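Local coordinates for protein proline dehydrogenase (Bradyrhizobium japonicum USDA 110, PDB 3HAZ) that probably oxidises proline to glutamate in two steps, using FAD in its proline dehydrogenase part and NAD in its aldehyde dehydrogenase part, at residues 387-397 and 413-424. Sequence-based numbering, arbitrary orientation.
With FAD (flavin-adenine dinucleotide), chain C.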
# COMPACT_ATOMS: atom_id res chain seq x y z
N ARG A 387 -3.76 -23.49 -53.79
CA ARG A 387 -3.48 -24.72 -54.52
C ARG A 387 -4.38 -24.74 -55.76
O ARG A 387 -5.50 -24.23 -55.71
CB ARG A 387 -3.77 -25.94 -53.64
CG ARG A 387 -2.88 -26.04 -52.40
CD ARG A 387 -3.28 -27.22 -51.53
NE ARG A 387 -4.60 -27.03 -50.92
CZ ARG A 387 -5.25 -27.96 -50.24
NH1 ARG A 387 -4.73 -29.17 -50.09
NH2 ARG A 387 -6.44 -27.69 -49.71
N PRO A 388 -3.90 -25.33 -56.87
CA PRO A 388 -2.66 -26.09 -57.02
C PRO A 388 -1.47 -25.26 -57.51
O PRO A 388 -0.36 -25.79 -57.55
CB PRO A 388 -3.01 -27.11 -58.12
CG PRO A 388 -4.41 -26.76 -58.60
CD PRO A 388 -4.72 -25.40 -58.09
N ARG A 389 -1.68 -24.02 -57.92
CA ARG A 389 -0.58 -23.21 -58.41
C ARG A 389 0.49 -23.04 -57.33
O ARG A 389 1.68 -23.18 -57.59
CB ARG A 389 -1.07 -21.83 -58.88
CG ARG A 389 0.05 -20.96 -59.44
CD ARG A 389 -0.48 -19.67 -60.05
NE ARG A 389 -1.43 -19.91 -61.14
CZ ARG A 389 -1.09 -20.20 -62.39
NH1 ARG A 389 0.19 -20.31 -62.73
NH2 ARG A 389 -2.03 -20.40 -63.31
N ILE A 390 0.04 -22.75 -56.12
CA ILE A 390 0.93 -22.64 -54.97
C ILE A 390 0.95 -23.96 -54.20
O ILE A 390 -0.10 -24.49 -53.84
CB ILE A 390 0.50 -21.50 -54.01
CG1 ILE A 390 0.41 -20.16 -54.74
CG2 ILE A 390 1.44 -21.41 -52.81
CD1 ILE A 390 1.73 -19.70 -55.35
N PHE A 391 2.15 -24.50 -53.98
CA PHE A 391 2.32 -25.68 -53.14
C PHE A 391 2.85 -25.22 -51.78
O PHE A 391 4.02 -24.88 -51.65
CB PHE A 391 3.30 -26.66 -53.80
CG PHE A 391 3.54 -27.92 -53.01
CD1 PHE A 391 2.75 -29.05 -53.22
CD2 PHE A 391 4.57 -27.98 -52.07
CE1 PHE A 391 2.97 -30.22 -52.49
CE2 PHE A 391 4.80 -29.15 -51.34
CZ PHE A 391 4.00 -30.27 -51.55
N PRO A 392 1.96 -25.17 -50.77
CA PRO A 392 2.34 -24.66 -49.45
C PRO A 392 3.19 -25.65 -48.67
O PRO A 392 2.98 -26.86 -48.78
CB PRO A 392 0.99 -24.46 -48.74
CG PRO A 392 -0.07 -24.59 -49.81
CD PRO A 392 0.53 -25.50 -50.85
N GLN A 393 4.14 -25.13 -47.91
CA GLN A 393 5.01 -25.93 -47.06
C GLN A 393 4.98 -25.31 -45.67
O GLN A 393 5.47 -24.20 -45.47
CB GLN A 393 6.44 -25.92 -47.60
CG GLN A 393 6.55 -26.22 -49.10
CD GLN A 393 7.90 -25.80 -49.67
OE1 GLN A 393 8.22 -24.62 -49.76
NE2 GLN A 393 8.71 -26.78 -50.05
N PHE A 394 4.40 -26.02 -44.72
CA PHE A 394 4.20 -25.45 -43.39
C PHE A 394 5.31 -25.93 -42.47
O PHE A 394 5.29 -27.07 -42.01
CB PHE A 394 2.81 -25.82 -42.86
CG PHE A 394 1.70 -25.42 -43.79
CD1 PHE A 394 1.33 -24.09 -43.91
CD2 PHE A 394 1.04 -26.36 -44.56
CE1 PHE A 394 0.31 -23.70 -44.77
CE2 PHE A 394 0.02 -25.99 -45.42
CZ PHE A 394 -0.34 -24.66 -45.52
N ALA A 395 6.29 -25.07 -42.26
CA ALA A 395 7.40 -25.38 -41.38
C ALA A 395 7.05 -24.98 -39.96
O ALA A 395 6.85 -23.80 -39.67
CB ALA A 395 8.66 -24.65 -41.85
N THR A 396 6.94 -25.97 -39.08
CA THR A 396 6.60 -25.73 -37.68
C THR A 396 6.85 -26.99 -36.88
O THR A 396 6.69 -28.10 -37.40
CB THR A 396 5.12 -25.31 -37.52
OG1 THR A 396 4.78 -25.25 -36.13
CG2 THR A 396 4.21 -26.31 -38.21
N HIS A 397 7.22 -26.84 -35.62
CA HIS A 397 7.33 -28.00 -34.74
C HIS A 397 6.26 -27.96 -33.64
O HIS A 397 6.36 -28.64 -32.62
CB HIS A 397 8.73 -28.10 -34.13
CG HIS A 397 9.84 -27.97 -35.13
ND1 HIS A 397 10.70 -26.90 -35.15
CD2 HIS A 397 10.22 -28.78 -36.15
CE1 HIS A 397 11.57 -27.05 -36.13
NE2 HIS A 397 11.30 -28.18 -36.76
N SER A 413 -3.28 -33.74 -49.72
CA SER A 413 -2.65 -33.55 -51.02
C SER A 413 -2.35 -32.09 -51.34
O SER A 413 -3.11 -31.19 -50.99
CB SER A 413 -3.54 -34.13 -52.12
OG SER A 413 -4.80 -33.46 -52.15
N GLY A 414 -1.23 -31.86 -52.02
CA GLY A 414 -0.92 -30.55 -52.56
C GLY A 414 -0.24 -29.61 -51.58
O GLY A 414 -0.14 -28.41 -51.84
N PHE A 415 0.21 -30.16 -50.46
CA PHE A 415 1.01 -29.40 -49.49
C PHE A 415 1.91 -30.35 -48.70
O PHE A 415 1.78 -31.57 -48.80
CB PHE A 415 0.10 -28.59 -48.55
CG PHE A 415 -0.66 -29.44 -47.55
CD1 PHE A 415 -0.18 -29.61 -46.26
CD2 PHE A 415 -1.84 -30.07 -47.92
CE1 PHE A 415 -0.88 -30.39 -45.35
CE2 PHE A 415 -2.53 -30.86 -47.01
CZ PHE A 415 -2.05 -31.01 -45.73
N GLU A 416 2.84 -29.79 -47.94
CA GLU A 416 3.68 -30.59 -47.05
C GLU A 416 3.89 -29.83 -45.75
O GLU A 416 3.60 -28.64 -45.65
CB GLU A 416 5.03 -30.90 -47.71
CG GLU A 416 5.96 -29.68 -47.78
CD GLU A 416 7.26 -29.93 -48.54
OE1 GLU A 416 7.34 -30.94 -49.27
OE2 GLU A 416 8.19 -29.10 -48.41
N PHE A 417 4.39 -30.55 -44.75
CA PHE A 417 4.92 -29.91 -43.56
C PHE A 417 6.44 -29.93 -43.66
O PHE A 417 7.01 -30.67 -44.46
CB PHE A 417 4.46 -30.64 -42.29
CG PHE A 417 2.98 -30.50 -42.01
CD1 PHE A 417 2.10 -31.52 -42.35
CD2 PHE A 417 2.48 -29.34 -41.44
CE1 PHE A 417 0.74 -31.38 -42.11
CE2 PHE A 417 1.13 -29.19 -41.20
CZ PHE A 417 0.25 -30.22 -41.53
N GLN A 418 7.11 -29.11 -42.85
CA GLN A 418 8.57 -29.15 -42.78
C GLN A 418 9.07 -29.08 -41.35
O GLN A 418 8.37 -28.61 -40.45
CB GLN A 418 9.19 -28.01 -43.58
CG GLN A 418 8.75 -27.92 -45.01
CD GLN A 418 9.53 -26.88 -45.77
OE1 GLN A 418 10.06 -25.93 -45.18
NE2 GLN A 418 9.62 -27.04 -47.10
N ARG A 419 10.30 -29.54 -41.15
CA ARG A 419 10.93 -29.52 -39.85
C ARG A 419 12.44 -29.49 -40.01
O ARG A 419 12.97 -29.84 -41.07
CB ARG A 419 10.53 -30.75 -39.05
CG ARG A 419 11.18 -32.04 -39.56
CD ARG A 419 10.93 -33.19 -38.60
NE ARG A 419 11.75 -34.36 -38.91
CZ ARG A 419 12.83 -34.72 -38.22
NH1 ARG A 419 13.50 -35.80 -38.59
NH2 ARG A 419 13.22 -34.02 -37.16
N LEU A 420 13.13 -29.11 -38.95
CA LEU A 420 14.58 -29.10 -38.93
C LEU A 420 15.10 -30.36 -38.23
O LEU A 420 14.62 -30.73 -37.15
CB LEU A 420 15.09 -27.85 -38.22
CG LEU A 420 16.53 -27.44 -38.52
CD1 LEU A 420 16.69 -27.14 -40.01
CD2 LEU A 420 16.93 -26.24 -37.68
N HIS A 421 16.07 -31.02 -38.84
CA HIS A 421 16.69 -32.19 -38.22
C HIS A 421 17.00 -31.88 -36.75
O HIS A 421 17.53 -30.82 -36.43
CB HIS A 421 17.95 -32.59 -39.00
CG HIS A 421 18.35 -34.02 -38.81
ND1 HIS A 421 17.44 -35.05 -38.82
CD2 HIS A 421 19.57 -34.58 -38.61
CE1 HIS A 421 18.08 -36.20 -38.63
NE2 HIS A 421 19.37 -35.94 -38.50
N GLY A 422 16.64 -32.79 -35.86
CA GLY A 422 16.83 -32.57 -34.43
C GLY A 422 15.65 -31.91 -33.73
O GLY A 422 15.70 -31.66 -32.53
N MET A 423 14.58 -31.64 -34.48
CA MET A 423 13.35 -31.12 -33.89
C MET A 423 12.13 -31.73 -34.58
O MET A 423 12.20 -32.11 -35.75
CB MET A 423 13.27 -29.60 -34.01
CG MET A 423 14.47 -28.85 -33.43
SD MET A 423 14.27 -27.06 -33.56
CE MET A 423 12.97 -26.78 -32.37
N GLY A 424 11.01 -31.82 -33.87
CA GLY A 424 9.77 -32.31 -34.45
C GLY A 424 9.76 -33.77 -34.86
O GLY A 424 8.83 -34.23 -35.52
PA FAD C . 6.29 -22.15 -31.71
O1A FAD C . 6.87 -22.46 -30.21
O2A FAD C . 4.88 -22.50 -31.85
O5B FAD C . 6.45 -20.56 -32.01
C5B FAD C . 7.71 -19.98 -31.81
C4B FAD C . 7.73 -18.57 -32.42
O4B FAD C . 6.51 -17.66 -32.27
C3B FAD C . 8.85 -17.81 -32.77
O3B FAD C . 9.92 -18.44 -33.47
C2B FAD C . 8.27 -16.50 -33.24
O2B FAD C . 8.22 -16.29 -34.64
C1B FAD C . 6.98 -16.36 -32.52
N9A FAD C . 6.98 -15.65 -31.26
C8A FAD C . 7.62 -15.99 -30.07
N7A FAD C . 7.30 -15.05 -29.13
C5A FAD C . 6.44 -14.11 -29.75
C6A FAD C . 5.77 -12.87 -29.24
N6A FAD C . 5.95 -12.43 -27.86
N1A FAD C . 4.99 -12.16 -30.03
C2A FAD C . 4.79 -12.56 -31.37
N3A FAD C . 5.44 -13.75 -31.86
C4A FAD C . 6.24 -14.49 -31.03
N1 FAD C . 12.06 -18.23 -39.97
C2 FAD C . 12.40 -17.10 -40.67
O2 FAD C . 12.26 -15.87 -40.06
N3 FAD C . 12.93 -17.20 -42.00
C4 FAD C . 13.10 -18.43 -42.57
O4 FAD C . 13.56 -18.53 -43.89
C4X FAD C . 12.74 -19.62 -41.85
N5 FAD C . 12.92 -20.97 -42.47
C5X FAD C . 12.57 -22.13 -41.74
C6 FAD C . 12.74 -23.46 -42.35
C7 FAD C . 12.39 -24.62 -41.62
C7M FAD C . 12.60 -25.98 -42.25
C8 FAD C . 11.83 -24.50 -40.25
C8M FAD C . 11.45 -25.74 -39.43
C9 FAD C . 11.67 -23.23 -39.67
C9A FAD C . 12.04 -22.02 -40.42
N10 FAD C . 11.87 -20.69 -39.82
C10 FAD C . 12.23 -19.51 -40.58
C1' FAD C . 11.16 -20.49 -38.52
C2' FAD C . 12.06 -20.45 -37.25
O2' FAD C . 13.35 -20.97 -37.55
C3' FAD C . 11.35 -21.21 -36.11
O3' FAD C . 11.49 -22.61 -36.31
C4' FAD C . 9.83 -20.85 -36.00
O4' FAD C . 9.48 -19.51 -36.03
C5' FAD C . 9.15 -21.60 -34.82
O5' FAD C . 7.75 -21.75 -35.00
P FAD C . 7.03 -23.09 -34.33
O1P FAD C . 5.43 -23.14 -34.78
O2P FAD C . 7.76 -24.30 -34.73
O3P FAD C . 7.26 -22.98 -32.72
O HOH W 1 10.76 -24.58 -48.79
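Phe394 is clasped between backbone atoms of Glu416 and Gln418: its N donates to Glu416 O (2.9 Å) and its O accepts from Gln418 N, a parallel ladder continued by Glu416 N to Pro392 O and Thr396 N to Gln418 O. On the face bearing Gln393, Glu416 and Gln418, packing is tight and polar. Gln418 NE2 meets Glu416 OE2 almost straight at 2.8 Å, whereas Gln393 NE2 comes to the same oxygen from above the carboxylate plane, 2.9 Å away; a water joins Gln393 OE1 to Gln418 NE2. Arg441 adds a salt bridge to Glu416 OE2, and an alanine at Glu416 would probably cost this arginine its carboxylate partner and both amides their common acceptor. Phe415 CA packs over one face of the Phe391 ring. Just past strand 390-395, chi1 of -49° turns the His397 ring toward strand 416-420, where NE2 accepts from Leu420 N at 3.0 Å, in the ring plane, while Met423 CB sits over the ring centre. His397 N and Thr396 OG1 hold FAD phosphate oxygens, and Ala395 CB touches FAD C8 (3.6 Å). The Arg387-Ser413-Gly414 margin is looser and partly exposed: Arg387 NH1 bonds Ser413 O weakly, its NE held by Leu384 O. The pair forms a beta-alpha-beta unit of the TIM-type barrel through helix 399-409, with strands 338-343 and 440-448 alongside and helix 369-384 against Phe394.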